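Local atomic coordinates of tyrosine--tRNA ligase (Aeropyrum pernix, PDB entry 2CYA), a protein that probably catalyses the attachment of tyrosine to its cognate tRNA in two steps, activating the amino acid with ATP and then transferring it to the tRNA acceptor end. Residues Y57-K60 and D61-A65; V107-R111 and V112-D116; I335-V338 and R339-G343. One frame throughout, in Å; residues are numbered along the deposited sequence.

Contact 1. Residues Y57-K60 and D61-A65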
ATOM      1  N   TYR A  57     -11.149 -29.350   3.390  1.00 25.48           N
ATOM      2  CA  TYR A  57     -11.234 -30.423   4.383  1.00 26.89           C
ATOM      3  C   TYR A  57     -10.455 -30.027   5.636  1.00 27.81           C
ATOM      4  O   TYR A  57     -10.833 -30.386   6.758  1.00 28.41           O
ATOM      5  CB  TYR A  57     -10.665 -31.735   3.818  1.00 23.15           C
ATOM      6  CG  TYR A  57     -11.475 -32.323   2.673  1.00 25.98           C
ATOM      7  CD1 TYR A  57     -12.873 -32.185   2.629  1.00 24.28           C
ATOM      8  CD2 TYR A  57     -10.858 -33.064   1.668  1.00 24.83           C
ATOM      9  CE1 TYR A  57     -13.622 -32.769   1.624  1.00 25.21           C
ATOM     10  CE2 TYR A  57     -11.603 -33.662   0.655  1.00 26.70           C
ATOM     11  CZ  TYR A  57     -12.987 -33.514   0.637  1.00 26.71           C
ATOM     12  OH  TYR A  57     -13.724 -34.127  -0.361  1.00 22.91           O
ATOM     13  N   LYS A  58      -9.364 -29.289   5.439  1.00 25.99           N
ATOM     14  CA  LYS A  58      -8.550 -28.851   6.556  1.00 27.35           C
ATOM     15  C   LYS A  58      -9.336 -27.810   7.358  1.00 28.81           C
ATOM     16  O   LYS A  58      -9.254 -27.777   8.584  1.00 29.93           O
ATOM     17  CB  LYS A  58      -7.214 -28.300   6.057  1.00 27.46           C
ATOM     18  CG  LYS A  58      -6.167 -28.049   7.134  1.00 33.44           C
ATOM     19  CD  LYS A  58      -6.058 -29.190   8.168  1.00 34.17           C
ATOM     20  CE  LYS A  58      -5.736 -30.540   7.537  1.00 34.29           C
ATOM     21  NZ  LYS A  58      -5.670 -31.595   8.605  1.00 39.03           N
ATOM     22  N   VAL A  59     -10.114 -26.974   6.673  1.00 29.57           N
ATOM     23  CA  VAL A  59     -10.930 -25.988   7.374  1.00 29.27           C
ATOM     24  C   VAL A  59     -11.861 -26.790   8.279  1.00 29.95           C
ATOM     25  O   VAL A  59     -12.033 -26.478   9.460  1.00 29.92           O
ATOM     26  CB  VAL A  59     -11.765 -25.129   6.396  1.00 28.23           C
ATOM     27  CG1 VAL A  59     -12.715 -24.224   7.178  1.00 26.47           C
ATOM     28  CG2 VAL A  59     -10.825 -24.282   5.523  1.00 25.34           C
ATOM     29  N   LYS A  60     -12.457 -27.837   7.720  1.00 31.72           N
ATOM     30  CA  LYS A  60     -13.349 -28.698   8.499  1.00 29.98           C
ATOM     31  C   LYS A  60     -12.622 -29.230   9.736  1.00 29.51           C
ATOM     32  O   LYS A  60     -13.182 -29.195  10.825  1.00 29.90           O
ATOM     33  CB  LYS A  60     -13.850 -29.880   7.662  1.00 31.13           C
ATOM     34  CG  LYS A  60     -14.727 -30.844   8.475  1.00 35.36           C
ATOM     35  CD  LYS A  60     -15.473 -31.839   7.581  1.00 41.85           C
ATOM     36  CE  LYS A  60     -16.274 -32.842   8.423  1.00 44.84           C
ATOM     37  NZ  LYS A  60     -17.377 -33.506   7.657  1.00 50.36           N
ATOM     38  N   ASP A  61     -11.381 -29.708   9.576  1.00 28.75           N
ATOM     39  CA  ASP A  61     -10.616 -30.221  10.717  1.00 30.28           C
ATOM     40  C   ASP A  61     -10.387 -29.147  11.802  1.00 33.15           C
ATOM     41  O   ASP A  61     -10.600 -29.405  12.988  1.00 33.87           O
ATOM     42  CB  ASP A  61      -9.237 -30.762  10.296  1.00 28.39           C
ATOM     43  CG  ASP A  61      -9.313 -32.049   9.469  1.00 29.91           C
ATOM     44  OD1 ASP A  61     -10.392 -32.653   9.401  1.00 30.07           O
ATOM     45  OD2 ASP A  61      -8.279 -32.461   8.887  1.00 27.24           O
ATOM     46  N   LEU A  62      -9.932 -27.956  11.408  1.00 32.66           N
ATOM     47  CA  LEU A  62      -9.690 -26.887  12.381  1.00 31.79           C
ATOM     48  C   LEU A  62     -10.945 -26.530  13.152  1.00 31.58           C
ATOM     49  O   LEU A  62     -10.898 -26.361  14.371  1.00 30.99           O
ATOM     50  CB  LEU A  62      -9.122 -25.636  11.703  1.00 30.54           C
ATOM     51  CG  LEU A  62      -7.597 -25.597  11.726  1.00 33.79           C
ATOM     52  CD1 LEU A  62      -7.040 -26.788  10.954  1.00 34.95           C
ATOM     53  CD2 LEU A  62      -7.106 -24.297  11.115  1.00 35.52           C
ATOM     54  N   VAL A  63     -12.067 -26.423  12.449  1.00 31.12           N
ATOM     55  CA  VAL A  63     -13.332 -26.102  13.107  1.00 31.78           C
ATOM     56  C   VAL A  63     -13.711 -27.176  14.143  1.00 33.29           C
ATOM     57  O   VAL A  63     -14.157 -26.853  15.241  1.00 32.58           O
ATOM     58  CB  VAL A  63     -14.491 -25.998  12.082  1.00 32.00           C
ATOM     59  CG1 VAL A  63     -15.847 -25.974  12.809  1.00 32.00           C
ATOM     60  CG2 VAL A  63     -14.324 -24.743  11.234  1.00 34.13           C
ATOM     61  N   GLU A  64     -13.538 -28.449  13.794  1.00 33.41           N
ATOM     62  CA  GLU A  64     -13.894 -29.531  14.718  1.00 35.31           C
ATOM     63  C   GLU A  64     -12.883 -29.619  15.846  1.00 35.36           C
ATOM     64  O   GLU A  64     -13.140 -30.248  16.868  1.00 39.66           O
ATOM     65  CB  GLU A  64     -14.006 -30.879  13.972  1.00 36.04           C
ATOM     66  CG  GLU A  64     -15.046 -30.856  12.836  1.00 37.51           C
ATOM     67  CD  GLU A  64     -15.197 -32.187  12.091  1.00 41.26           C
ATOM     68  OE1 GLU A  64     -14.210 -32.957  11.967  1.00 41.23           O
ATOM     69  OE2 GLU A  64     -16.317 -32.449  11.605  1.00 41.30           O
ATOM     70  N   ALA A  65     -11.740 -28.970  15.671  1.00 33.68           N
ATOM     71  CA  ALA A  65     -10.710 -28.966  16.703  1.00 31.46           C
ATOM     72  C   ALA A  65     -10.871 -27.754  17.633  1.00 31.65           C
ATOM     73  O   ALA A  65      -9.997 -27.457  18.450  1.00 32.07           O
ATOM     74  CB  ALA A  65      -9.330 -28.978  16.059  1.00 29.12           C
TER
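K58 NZ is held by three oxygens: D61 OD2, one helical turn on, and the backbone carbonyls of I13 and R15 from the N-terminal part of the chain. The setting is the last two turns of helix 51-64, the crossover helix of the beta-alpha-beta unit between strands 37-42 and 68-73 of the Rossmann-type catalytic domain. The salt bridge from NZ to D61 OD2 measures 2.8 Å, although the position of OD2 is somewhat doubtful. K58 reaches it by bending at chi2 (44°) and chi3 (58°), which curls the chain toward the next turn and lays CD against L62 CD1 at 3.8 Å. D61 OD1 forms a second salt bridge, to R15. An alanine in place of K58 would probably cost D61 OD2 its ammonium mate and leave the carbonyls of I13 and R15 without this donor. Beneath the side chains runs regular i to i+4 bonding, the L62 N to K58 O bond being nearly straight at 170°. On another face K60, whose NZ binds G106 O, stretches past E64 with NZ 4.2 Å from OE2, too far for a salt bridge; the methylene CE comes closer, 3.2 Å from E64 OE2.

Contact 2. Residues V107-R111 and V112-D116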
ATOM      1  N   VAL A 107     -18.135 -29.311   4.685  1.00 30.18           N
ATOM      2  CA  VAL A 107     -17.565 -28.384   5.658  1.00 30.53           C
ATOM      3  C   VAL A 107     -18.736 -27.744   6.422  1.00 29.58           C
ATOM      4  O   VAL A 107     -19.754 -27.393   5.827  1.00 29.79           O
ATOM      5  CB  VAL A 107     -16.743 -27.255   4.972  1.00 31.40           C
ATOM      6  CG1 VAL A 107     -16.159 -26.325   6.025  1.00 31.59           C
ATOM      7  CG2 VAL A 107     -15.636 -27.845   4.118  1.00 33.85           C
ATOM      8  N   PRO A 108     -18.619 -27.609   7.751  1.00 29.37           N
ATOM      9  CA  PRO A 108     -19.697 -26.997   8.541  1.00 30.98           C
ATOM     10  C   PRO A 108     -19.645 -25.471   8.383  1.00 31.66           C
ATOM     11  O   PRO A 108     -19.199 -24.772   9.294  1.00 31.99           O
ATOM     12  CB  PRO A 108     -19.370 -27.438   9.969  1.00 30.04           C
ATOM     13  CG  PRO A 108     -17.871 -27.525   9.960  1.00 30.98           C
ATOM     14  CD  PRO A 108     -17.557 -28.154   8.623  1.00 31.17           C
ATOM     15  N   VAL A 109     -20.093 -24.969   7.232  1.00 30.37           N
ATOM     16  CA  VAL A 109     -20.039 -23.536   6.956  1.00 32.47           C
ATOM     17  C   VAL A 109     -20.789 -22.638   7.939  1.00 34.89           C
ATOM     18  O   VAL A 109     -20.490 -21.448   8.051  1.00 33.60           O
ATOM     19  CB  VAL A 109     -20.508 -23.224   5.506  1.00 30.57           C
ATOM     20  CG1 VAL A 109     -19.542 -23.871   4.503  1.00 31.41           C
ATOM     21  CG2 VAL A 109     -21.920 -23.743   5.272  1.00 30.70           C
ATOM     22  N   GLU A 110     -21.745 -23.202   8.669  1.00 36.98           N
ATOM     23  CA  GLU A 110     -22.505 -22.407   9.626  1.00 38.42           C
ATOM     24  C   GLU A 110     -21.593 -21.890  10.735  1.00 38.35           C
ATOM     25  O   GLU A 110     -21.856 -20.846  11.334  1.00 38.60           O
ATOM     26  CB  GLU A 110     -23.644 -23.235  10.239  1.00 41.20           C
ATOM     27  CG  GLU A 110     -23.203 -24.393  11.130  1.00 45.42           C
ATOM     28  CD  GLU A 110     -22.782 -25.636  10.355  1.00 48.89           C
ATOM     29  OE1 GLU A 110     -22.865 -25.633   9.104  1.00 51.19           O
ATOM     30  OE2 GLU A 110     -22.373 -26.626  11.008  1.00 51.03           O
ATOM     31  N   ARG A 111     -20.521 -22.629  10.999  1.00 37.61           N
ATOM     32  CA  ARG A 111     -19.563 -22.276  12.036  1.00 37.75           C
ATOM     33  C   ARG A 111     -18.377 -21.481  11.482  1.00 38.17           C
ATOM     34  O   ARG A 111     -17.466 -21.134  12.224  1.00 38.95           O
ATOM     35  CB  ARG A 111     -19.063 -23.553  12.729  1.00 39.14           C
ATOM     36  CG  ARG A 111     -20.169 -24.316  13.490  1.00 41.04           C
ATOM     37  CD  ARG A 111     -19.707 -25.691  14.014  1.00 43.00           C
ATOM     38  NE  ARG A 111     -18.744 -25.594  15.107  1.00 45.78           N
ATOM     39  CZ  ARG A 111     -18.066 -26.625  15.612  1.00 48.25           C
ATOM     40  NH1 ARG A 111     -18.242 -27.848  15.122  1.00 50.17           N
ATOM     41  NH2 ARG A 111     -17.211 -26.439  16.614  1.00 49.71           N
ATOM     42  N   VAL A 112     -18.396 -21.186  10.183  1.00 37.86           N
ATOM     43  CA  VAL A 112     -17.311 -20.429   9.552  1.00 36.64           C
ATOM     44  C   VAL A 112     -17.754 -19.006   9.216  1.00 36.40           C
ATOM     45  O   VAL A 112     -18.850 -18.801   8.720  1.00 34.89           O
ATOM     46  CB  VAL A 112     -16.844 -21.093   8.231  1.00 34.80           C
ATOM     47  CG1 VAL A 112     -15.696 -20.285   7.612  1.00 34.48           C
ATOM     48  CG2 VAL A 112     -16.412 -22.525   8.483  1.00 35.05           C
ATOM     49  N   ARG A 113     -16.898 -18.026   9.494  1.00 36.73           N
ATOM     50  CA  ARG A 113     -17.211 -16.646   9.165  1.00 35.65           C
ATOM     51  C   ARG A 113     -16.549 -16.276   7.827  1.00 34.84           C
ATOM     52  O   ARG A 113     -15.323 -16.208   7.716  1.00 33.82           O
ATOM     53  CB  ARG A 113     -16.725 -15.714  10.276  1.00 38.08           C
ATOM     54  CG  ARG A 113     -17.101 -14.253  10.056  1.00 42.17           C
ATOM     55  CD  ARG A 113     -16.465 -13.327  11.106  1.00 46.04           C
ATOM     56  NE  ARG A 113     -15.001 -13.441  11.163  1.00 48.12           N
ATOM     57  CZ  ARG A 113     -14.166 -12.402  11.140  1.00 50.10           C
ATOM     58  NH1 ARG A 113     -14.641 -11.160  11.053  1.00 50.58           N
ATOM     59  NH2 ARG A 113     -12.855 -12.596  11.231  1.00 48.24           N
ATOM     60  N   PHE A 114     -17.365 -16.073   6.799  1.00 32.75           N
ATOM     61  CA  PHE A 114     -16.854 -15.695   5.489  1.00 30.95           C
ATOM     62  C   PHE A 114     -16.729 -14.181   5.461  1.00 31.08           C
ATOM     63  O   PHE A 114     -17.665 -13.470   5.825  1.00 32.33           O
ATOM     64  CB  PHE A 114     -17.785 -16.185   4.375  1.00 28.69           C
ATOM     65  CG  PHE A 114     -17.693 -17.664   4.128  1.00 26.92           C
ATOM     66  CD1 PHE A 114     -18.462 -18.556   4.869  1.00 27.64           C
ATOM     67  CD2 PHE A 114     -16.813 -18.166   3.176  1.00 25.82           C
ATOM     68  CE1 PHE A 114     -18.358 -19.936   4.663  1.00 27.97           C
ATOM     69  CE2 PHE A 114     -16.696 -19.545   2.956  1.00 27.94           C
ATOM     70  CZ  PHE A 114     -17.472 -20.427   3.701  1.00 29.70           C
ATOM     71  N   VAL A 115     -15.557 -13.704   5.046  1.00 29.34           N
ATOM     72  CA  VAL A 115     -15.243 -12.280   5.003  1.00 27.92           C
ATOM     73  C   VAL A 115     -14.718 -11.892   3.636  1.00 26.75           C
ATOM     74  O   VAL A 115     -13.779 -12.518   3.124  1.00 27.19           O
ATOM     75  CB  VAL A 115     -14.128 -11.939   6.031  1.00 29.07           C
ATOM     76  CG1 VAL A 115     -13.978 -10.436   6.199  1.00 30.76           C
ATOM     77  CG2 VAL A 115     -14.418 -12.598   7.339  1.00 32.91           C
ATOM     78  N   ASP A 116     -15.324 -10.876   3.040  1.00 28.21           N
ATOM     79  CA  ASP A 116     -14.872 -10.355   1.743  1.00 28.95           C
ATOM     80  C   ASP A 116     -13.764  -9.333   2.068  1.00 29.06           C
ATOM     81  O   ASP A 116     -13.916  -8.522   2.975  1.00 29.53           O
ATOM     82  CB  ASP A 116     -16.034  -9.643   1.022  1.00 31.68           C
ATOM     83  CG  ASP A 116     -15.655  -9.163  -0.376  1.00 34.09           C
ATOM     84  OD1 ASP A 116     -14.641  -8.441  -0.520  1.00 35.83           O
ATOM     85  OD2 ASP A 116     -16.368  -9.511  -1.333  1.00 33.73           O
TER
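A short 3-10 turn, 109-111, leads the chain from helix 88-104 into strand 113-116, an outermost strand of the Rossmann-type sheet within this chain. P108 sits at the centre of an inverse gamma turn just before it. The turn closes with V112 N donating to V109 O at 3.0 Å. This donor stands above the carbonyl plane, 71° out of it, and so does not use a lone pair. V112 CG2, anti to the carbonyl carbon, lies 3.7 Å from P108 O. From the strand, F114, with CG beside the backbone N (chi1 -74°), brings the end of its ring toward the turn, where V109 meets it at the edge, near the ring plane. V112 CG1 instead lies over one face of that ring, 4.0 Å above the plane and offset toward the rim; R99 and M102 of helix 88-104 also touch F114. Backbone bonds from R113 to F69 and V71 fasten the strand to parallel strand 68-73, and R113 NH2 bonds S70 OG. The guanidinium of R113 carries V115 CG2 over the centre of one face. At the ring edge, V109 CB is 4.0 Å from F114 CE1, and V109 CG1 is 4.1 Å from CZ.

Contact 3. Residues I335-V338 and R339-G343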
ATOM      1  N   ILE A 335     -15.410 -39.332  -9.069  1.00 29.05           N
ATOM      2  CA  ILE A 335     -16.726 -39.048  -9.584  1.00 29.20           C
ATOM      3  C   ILE A 335     -17.742 -39.019  -8.428  1.00 31.44           C
ATOM      4  O   ILE A 335     -18.592 -38.135  -8.383  1.00 29.14           O
ATOM      5  CB  ILE A 335     -17.123 -40.101 -10.630  1.00 30.07           C
ATOM      6  CG1 ILE A 335     -16.383 -39.792 -11.948  1.00 31.09           C
ATOM      7  CG2 ILE A 335     -18.640 -40.139 -10.780  1.00 28.86           C
ATOM      8  CD1 ILE A 335     -16.538 -40.842 -13.036  1.00 34.56           C
ATOM      9  N   GLU A 336     -17.642 -39.961  -7.487  1.00 30.90           N
ATOM     10  CA  GLU A 336     -18.577 -39.968  -6.366  1.00 32.79           C
ATOM     11  C   GLU A 336     -18.384 -38.739  -5.483  1.00 31.45           C
ATOM     12  O   GLU A 336     -19.356 -38.181  -4.958  1.00 31.91           O
ATOM     13  CB  GLU A 336     -18.416 -41.229  -5.508  1.00 36.01           C
ATOM     14  CG  GLU A 336     -18.731 -42.538  -6.225  1.00 45.92           C
ATOM     15  CD  GLU A 336     -20.056 -42.504  -6.978  1.00 51.22           C
ATOM     16  OE1 GLU A 336     -21.052 -41.975  -6.427  1.00 53.64           O
ATOM     17  OE2 GLU A 336     -20.099 -43.018  -8.121  1.00 53.91           O
ATOM     18  N   VAL A 337     -17.139 -38.318  -5.308  1.00 28.66           N
ATOM     19  CA  VAL A 337     -16.875 -37.145  -4.492  1.00 27.01           C
ATOM     20  C   VAL A 337     -17.423 -35.894  -5.165  1.00 27.75           C
ATOM     21  O   VAL A 337     -18.013 -35.030  -4.514  1.00 24.79           O
ATOM     22  CB  VAL A 337     -15.356 -36.941  -4.249  1.00 29.17           C
ATOM     23  CG1 VAL A 337     -15.123 -35.594  -3.566  1.00 24.80           C
ATOM     24  CG2 VAL A 337     -14.791 -38.090  -3.353  1.00 26.96           C
ATOM     25  N   VAL A 338     -17.235 -35.805  -6.479  1.00 26.81           N
ATOM     26  CA  VAL A 338     -17.675 -34.639  -7.223  1.00 28.37           C
ATOM     27  C   VAL A 338     -19.179 -34.547  -7.504  1.00 30.39           C
ATOM     28  O   VAL A 338     -19.753 -33.459  -7.474  1.00 29.53           O
ATOM     29  CB  VAL A 338     -16.893 -34.540  -8.553  1.00 28.24           C
ATOM     30  CG1 VAL A 338     -17.530 -33.520  -9.461  1.00 27.02           C
ATOM     31  CG2 VAL A 338     -15.441 -34.156  -8.266  1.00 24.75           C
ATOM     32  N   ARG A 339     -19.812 -35.686  -7.757  1.00 29.44           N
ATOM     33  CA  ARG A 339     -21.235 -35.722  -8.072  1.00 32.23           C
ATOM     34  C   ARG A 339     -22.103 -34.796  -7.221  1.00 31.43           C
ATOM     35  O   ARG A 339     -22.778 -33.920  -7.758  1.00 33.23           O
ATOM     36  CB  ARG A 339     -21.748 -37.167  -7.994  1.00 33.88           C
ATOM     37  CG  ARG A 339     -23.203 -37.347  -8.399  1.00 38.09           C
ATOM     38  CD  ARG A 339     -23.494 -38.822  -8.737  1.00 40.16           C
ATOM     39  NE  ARG A 339     -22.850 -39.243  -9.989  1.00 41.47           N
ATOM     40  CZ  ARG A 339     -22.427 -40.482 -10.229  1.00 44.17           C
ATOM     41  NH1 ARG A 339     -22.576 -41.428  -9.305  1.00 43.87           N
ATOM     42  NH2 ARG A 339     -21.848 -40.781 -11.388  1.00 43.66           N
ATOM     43  N   PRO A 340     -22.096 -34.966  -5.889  1.00 30.00           N
ATOM     44  CA  PRO A 340     -22.927 -34.079  -5.069  1.00 30.81           C
ATOM     45  C   PRO A 340     -22.512 -32.601  -5.079  1.00 31.00           C
ATOM     46  O   PRO A 340     -23.367 -31.721  -4.973  1.00 31.62           O
ATOM     47  CB  PRO A 340     -22.850 -34.714  -3.672  1.00 29.17           C
ATOM     48  CG  PRO A 340     -21.525 -35.403  -3.686  1.00 30.76           C
ATOM     49  CD  PRO A 340     -21.479 -36.017  -5.065  1.00 29.71           C
ATOM     50  N   ILE A 341     -21.212 -32.324  -5.189  1.00 30.22           N
ATOM     51  CA  ILE A 341     -20.745 -30.938  -5.236  1.00 28.18           C
ATOM     52  C   ILE A 341     -21.228 -30.292  -6.531  1.00 30.15           C
ATOM     53  O   ILE A 341     -21.736 -29.159  -6.538  1.00 29.40           O
ATOM     54  CB  ILE A 341     -19.219 -30.877  -5.183  1.00 26.50           C
ATOM     55  CG1 ILE A 341     -18.757 -31.471  -3.847  1.00 23.12           C
ATOM     56  CG2 ILE A 341     -18.735 -29.424  -5.364  1.00 23.42           C
ATOM     57  CD1 ILE A 341     -17.282 -31.670  -3.726  1.00 26.48           C
ATOM     58  N   ARG A 342     -21.061 -31.025  -7.629  1.00 28.46           N
ATOM     59  CA  ARG A 342     -21.490 -30.566  -8.936  1.00 28.11           C
ATOM     60  C   ARG A 342     -22.994 -30.278  -8.910  1.00 29.19           C
ATOM     61  O   ARG A 342     -23.459 -29.273  -9.461  1.00 28.87           O
ATOM     62  CB  ARG A 342     -21.183 -31.642  -9.974  1.00 29.32           C
ATOM     63  CG  ARG A 342     -21.492 -31.248 -11.413  1.00 25.55           C
ATOM     64  CD  ARG A 342     -21.001 -32.339 -12.346  1.00 26.76           C
ATOM     65  NE  ARG A 342     -21.598 -33.614 -11.980  1.00 26.20           N
ATOM     66  CZ  ARG A 342     -21.036 -34.802 -12.162  1.00 26.45           C
ATOM     67  NH1 ARG A 342     -19.829 -34.920 -12.718  1.00 24.78           N
ATOM     68  NH2 ARG A 342     -21.687 -35.876 -11.761  1.00 24.79           N
ATOM     69  N   GLY A 343     -23.748 -31.156  -8.255  1.00 28.89           N
ATOM     70  CA  GLY A 343     -25.187 -30.975  -8.161  1.00 29.75           C
ATOM     71  C   GLY A 343     -25.609 -29.710  -7.427  1.00 30.46           C
ATOM     72  O   GLY A 343     -26.484 -28.977  -7.897  1.00 30.26           O
TER
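This is an i to i+3 and i to i+4 contact along the long helix 323-346, at a kink where P340 interrupts the backbone bonding and where the helix packs on helices 254-262 and 51-64. P340 N has no hydrogen to give, and the ring takes its place: CD presses to 3.0 Å from E336 O, the carbonyl one turn back. Regular bonds flank the break. R339 N reaches I335 O at 2.8 Å, and R342 N meets V338 O almost straight, at 176°. On the outer side E336 and R339 run alongside each other, pointing the same way, and E336 OE2 makes a salt bridge of 3.2 Å to R339 NH1. The carboxylate and guanidinium planes are turned 74° apart, so this is no flat two-pronged pairing. R339 bends at chi3 (-70°), bringing its guanidinium over I335 CG2, which covers one face 3.3 Å from NH2. That same NH2 forms a salt bridge with D254. R342 shares this acidic partner through its own NH2, while its NH1 bonds D252 O and V338 CG1 lies over one face of its guanidinium. Toward helix 51-64, V337 and I341 line up, CG1 to CD1 4.5 Å, V337 touching Y57 and I341 touching L53. The whole is a proline-kinked helix whose two arginines converge on D254, the first residue of helix 254-262.

All three contacts are local, between adjoining segments, and follow one another in series without nesting or crossing. Contact 1 comes first, at the end of the crossover helix 51-64. The chain then forms strand 68-73 and helix 88-104 before contact 2 closes the turn into strand 113-116. These two meet: V63 CG1 packs 3.8 Å from P108 CG, and V63 CG2 lies near V112 CG2, so the turn rests on the crossover helix. Much later, contact 3 occupies helix 323-346. It touches contact 1 through Y57 OH and V337 CG1, joining that helix to the Rossmann-type domain, whereas contacts 2 and 3 stay about 9 Å apart at their nearest atoms.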